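Chitinase (Thermococcus chitonophagus, PDB 5XSW) probably hydrolyses internal beta-1,4 links of chitin, and its C-terminal portion, the part in this structure, binds a glycan in its helical region. Local coordinates at residues F40-A52 against T80-G92. Numbering follows the deposited sequence.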
# COMPACT_ATOMS: atom_id res chain seq x y z
N PHE A 40 4.60 -21.87 26.87
CA PHE A 40 4.85 -23.21 27.38
C PHE A 40 4.35 -23.25 28.83
O PHE A 40 3.98 -22.23 29.39
CB PHE A 40 6.34 -23.58 27.28
CG PHE A 40 7.25 -22.74 28.19
CD1 PHE A 40 7.51 -23.13 29.51
CD2 PHE A 40 7.85 -21.58 27.71
CE1 PHE A 40 8.37 -22.35 30.35
CE2 PHE A 40 8.69 -20.79 28.51
CZ PHE A 40 8.96 -21.18 29.86
N GLU A 41 4.36 -24.45 29.41
CA GLU A 41 3.86 -24.60 30.77
C GLU A 41 4.97 -25.11 31.68
O GLU A 41 5.82 -25.87 31.25
CB GLU A 41 2.63 -25.53 30.79
CG GLU A 41 1.40 -24.85 30.19
CD GLU A 41 0.27 -25.84 29.85
OE1 GLU A 41 -0.90 -25.40 29.85
OE2 GLU A 41 0.52 -27.02 29.54
N THR A 42 4.96 -24.61 32.91
CA THR A 42 5.79 -25.15 33.98
C THR A 42 5.15 -24.80 35.34
O THR A 42 4.46 -23.78 35.46
CB THR A 42 7.22 -24.60 33.91
OG1 THR A 42 7.97 -25.04 35.05
CG2 THR A 42 7.21 -23.04 33.87
N THR A 43 5.33 -25.67 36.33
CA THR A 43 4.92 -25.35 37.70
C THR A 43 6.09 -24.74 38.46
O THR A 43 5.94 -24.27 39.59
CB THR A 43 4.43 -26.62 38.46
OG1 THR A 43 5.45 -27.64 38.38
CG2 THR A 43 3.18 -27.16 37.81
N GLY A 44 7.27 -24.78 37.86
CA GLY A 44 8.46 -24.20 38.47
C GLY A 44 8.45 -22.67 38.40
O GLY A 44 7.47 -22.07 37.95
N LYS A 45 9.54 -22.05 38.81
CA LYS A 45 9.62 -20.59 38.83
C LYS A 45 10.56 -20.18 37.73
O LYS A 45 11.68 -20.69 37.66
CB LYS A 45 10.13 -20.05 40.18
CG LYS A 45 10.55 -18.56 40.13
CD LYS A 45 10.91 -17.99 41.53
CE LYS A 45 9.83 -17.02 42.06
NZ LYS A 45 10.18 -16.34 43.38
N VAL A 46 10.12 -19.30 36.83
CA VAL A 46 11.03 -18.89 35.76
C VAL A 46 12.11 -17.99 36.36
O VAL A 46 11.80 -16.95 36.96
CB VAL A 46 10.30 -18.14 34.62
CG1 VAL A 46 11.33 -17.66 33.58
CG2 VAL A 46 9.23 -19.03 33.98
N LEU A 47 13.38 -18.35 36.19
CA LEU A 47 14.49 -17.52 36.66
C LEU A 47 14.98 -16.54 35.60
O LEU A 47 15.25 -15.38 35.89
CB LEU A 47 15.66 -18.41 37.09
CG LEU A 47 15.37 -19.36 38.26
CD1 LEU A 47 16.38 -20.49 38.36
CD2 LEU A 47 15.34 -18.59 39.55
N SER A 48 15.10 -17.01 34.37
CA SER A 48 15.51 -16.16 33.26
C SER A 48 15.20 -16.80 31.90
O SER A 48 15.26 -18.03 31.74
CB SER A 48 17.00 -15.90 33.34
OG SER A 48 17.66 -17.08 32.91
N ILE A 49 14.88 -15.96 30.91
CA ILE A 49 14.74 -16.41 29.53
C ILE A 49 15.57 -15.43 28.71
O ILE A 49 15.28 -14.22 28.73
CB ILE A 49 13.26 -16.39 29.08
CG1 ILE A 49 12.40 -17.28 29.96
CG2 ILE A 49 13.14 -16.78 27.60
CD1 ILE A 49 10.93 -17.37 29.52
N LYS A 50 16.59 -15.93 28.04
CA LYS A 50 17.54 -15.08 27.31
C LYS A 50 17.84 -15.67 25.97
O LYS A 50 17.63 -16.88 25.77
CB LYS A 50 18.85 -14.91 28.09
CG LYS A 50 18.64 -14.28 29.47
CD LYS A 50 19.98 -14.09 30.19
CE LYS A 50 19.82 -13.27 31.46
NZ LYS A 50 21.16 -12.98 32.08
N TYR A 51 18.31 -14.85 25.02
CA TYR A 51 18.74 -15.42 23.74
C TYR A 51 20.14 -15.94 23.89
O TYR A 51 20.93 -15.34 24.60
CB TYR A 51 18.74 -14.39 22.60
CG TYR A 51 17.38 -13.86 22.25
CD1 TYR A 51 16.39 -14.71 21.74
CD2 TYR A 51 17.09 -12.52 22.39
CE1 TYR A 51 15.13 -14.22 21.42
CE2 TYR A 51 15.84 -12.01 22.06
CZ TYR A 51 14.87 -12.87 21.57
OH TYR A 51 13.64 -12.39 21.24
N ALA A 52 20.43 -17.03 23.19
CA ALA A 52 21.73 -17.66 23.30
C ALA A 52 22.83 -16.73 22.82
O ALA A 52 23.95 -16.80 23.33
CB ALA A 52 21.76 -18.95 22.52
N THR A 80 16.47 -18.95 8.92
CA THR A 80 16.66 -18.04 10.05
C THR A 80 16.50 -18.90 11.33
O THR A 80 15.57 -19.69 11.40
CB THR A 80 15.63 -16.87 10.04
OG1 THR A 80 15.87 -16.02 8.90
CG2 THR A 80 15.71 -16.03 11.30
N THR A 81 17.41 -18.77 12.29
CA THR A 81 17.30 -19.56 13.52
C THR A 81 17.42 -18.66 14.72
O THR A 81 18.19 -17.70 14.70
CB THR A 81 18.36 -20.67 13.55
OG1 THR A 81 18.10 -21.55 12.47
CG2 THR A 81 18.31 -21.50 14.90
N VAL A 82 16.61 -18.93 15.76
CA VAL A 82 16.71 -18.16 16.99
C VAL A 82 16.77 -19.17 18.17
O VAL A 82 15.96 -20.09 18.25
CB VAL A 82 15.53 -17.19 17.17
CG1 VAL A 82 15.54 -16.56 18.59
CG2 VAL A 82 15.55 -16.06 16.08
N LYS A 83 17.77 -19.04 19.05
CA LYS A 83 17.94 -19.99 20.15
C LYS A 83 17.71 -19.28 21.43
O LYS A 83 18.23 -18.19 21.64
CB LYS A 83 19.32 -20.64 20.13
CG LYS A 83 19.43 -21.65 19.03
CD LYS A 83 20.73 -22.40 19.04
CE LYS A 83 20.82 -23.35 17.86
NZ LYS A 83 22.25 -23.47 17.45
N ILE A 84 16.87 -19.88 22.27
CA ILE A 84 16.49 -19.28 23.52
C ILE A 84 16.89 -20.20 24.71
O ILE A 84 16.71 -21.42 24.64
CB ILE A 84 14.98 -19.03 23.54
CG1 ILE A 84 14.62 -17.93 22.51
CG2 ILE A 84 14.52 -18.61 24.89
CD1 ILE A 84 13.13 -17.67 22.41
N ILE A 85 17.46 -19.61 25.75
CA ILE A 85 17.81 -20.36 26.97
C ILE A 85 16.89 -19.96 28.10
O ILE A 85 16.79 -18.78 28.46
CB ILE A 85 19.26 -20.14 27.35
CG1 ILE A 85 20.12 -20.69 26.22
CG2 ILE A 85 19.57 -20.88 28.69
CD1 ILE A 85 21.39 -19.99 26.11
N ILE A 86 16.19 -20.97 28.62
CA ILE A 86 15.22 -20.83 29.69
C ILE A 86 15.77 -21.52 30.95
O ILE A 86 16.15 -22.69 30.90
CB ILE A 86 13.88 -21.48 29.33
CG1 ILE A 86 13.31 -20.90 28.02
CG2 ILE A 86 12.89 -21.40 30.51
CD1 ILE A 86 12.35 -21.85 27.35
N GLU A 87 15.81 -20.79 32.05
CA GLU A 87 16.24 -21.37 33.32
C GLU A 87 15.09 -21.38 34.31
O GLU A 87 14.47 -20.34 34.55
CB GLU A 87 17.43 -20.61 33.88
CG GLU A 87 18.74 -21.16 33.31
CD GLU A 87 19.93 -20.25 33.55
OE1 GLU A 87 19.96 -19.59 34.63
OE2 GLU A 87 20.82 -20.21 32.66
N ILE A 88 14.81 -22.57 34.86
CA ILE A 88 13.66 -22.77 35.73
C ILE A 88 14.16 -23.25 37.12
O ILE A 88 15.04 -24.12 37.20
CB ILE A 88 12.72 -23.86 35.16
CG1 ILE A 88 12.23 -23.52 33.75
CG2 ILE A 88 11.48 -24.05 36.08
CD1 ILE A 88 11.21 -22.43 33.74
N GLN A 89 13.61 -22.70 38.18
CA GLN A 89 13.81 -23.30 39.51
C GLN A 89 12.76 -24.37 39.81
O GLN A 89 11.57 -24.07 39.88
CB GLN A 89 13.74 -22.22 40.56
CG GLN A 89 13.95 -22.74 41.97
CD GLN A 89 14.20 -21.60 42.90
OE1 GLN A 89 15.34 -21.15 43.03
NE2 GLN A 89 13.13 -21.08 43.51
N LYS A 90 13.20 -25.63 39.97
CA LYS A 90 12.27 -26.77 40.02
C LYS A 90 11.27 -26.69 41.18
O LYS A 90 11.65 -26.40 42.31
CB LYS A 90 13.06 -28.08 40.12
CG LYS A 90 12.24 -29.34 39.95
CD LYS A 90 13.19 -30.52 39.81
CE LYS A 90 12.46 -31.82 39.56
NZ LYS A 90 13.41 -32.95 39.35
N SER A 91 9.99 -26.93 40.90
CA SER A 91 9.01 -26.94 41.97
C SER A 91 7.70 -27.40 41.39
O SER A 91 7.48 -27.25 40.18
CB SER A 91 8.89 -25.55 42.62
OG SER A 91 7.60 -25.32 43.11
N GLY A 92 6.85 -27.98 42.23
CA GLY A 92 5.54 -28.44 41.80
C GLY A 92 5.64 -29.75 41.04
O GLY A 92 6.73 -30.32 40.87
O HOH W 1 18.22 -18.01 30.70
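Two successive backbone amides of one strand converge on the carbonyl oxygen of E87: L47 N at 2.8 Å and, through a weaker bond, S48 N at 3.4 Å from E87 O. This is a classic beta bulge, in which one extra residue in 45-51 shifts the antiparallel register while pairing with 80-89 continues on both sides, from K45 with Q89 to Y51 with I84. A straight return bond, E87 N to S48 O (2.8 Å, 171°), restores the regular pattern. Beyond the bulge, the CG2 methyls of I49 and I84 meet at 3.5 Å, and the Y51 ring runs alongside I84, Y51 CD1 to I84 CG1 3.8 Å, while R73 makes a cation-pi contact with the Y51 ring. At the other end, T42 has its hydroxyl swung opposite the backbone N (chi1 174°), where OG1 accepts from G44 N at 2.9 Å in an ST turn and also bonds P95 O; its CG2 meets I88 CD1 tip to tip. With an alanine in place of T42, G44 N and P95 O would probably lose this mate and a gap would open at the tip of I88. F40, from strand 32-41, meets I86 from the opposite direction, F40 CE2 to I86 CD1 4.0 Å, a contact between two sheets that is consistent with a beta-sandwich arrangement: 45-51 borders the sheet containing 80-89 and 12-21, and V46 and I49 reach Y59 of strand 58-62 in the other.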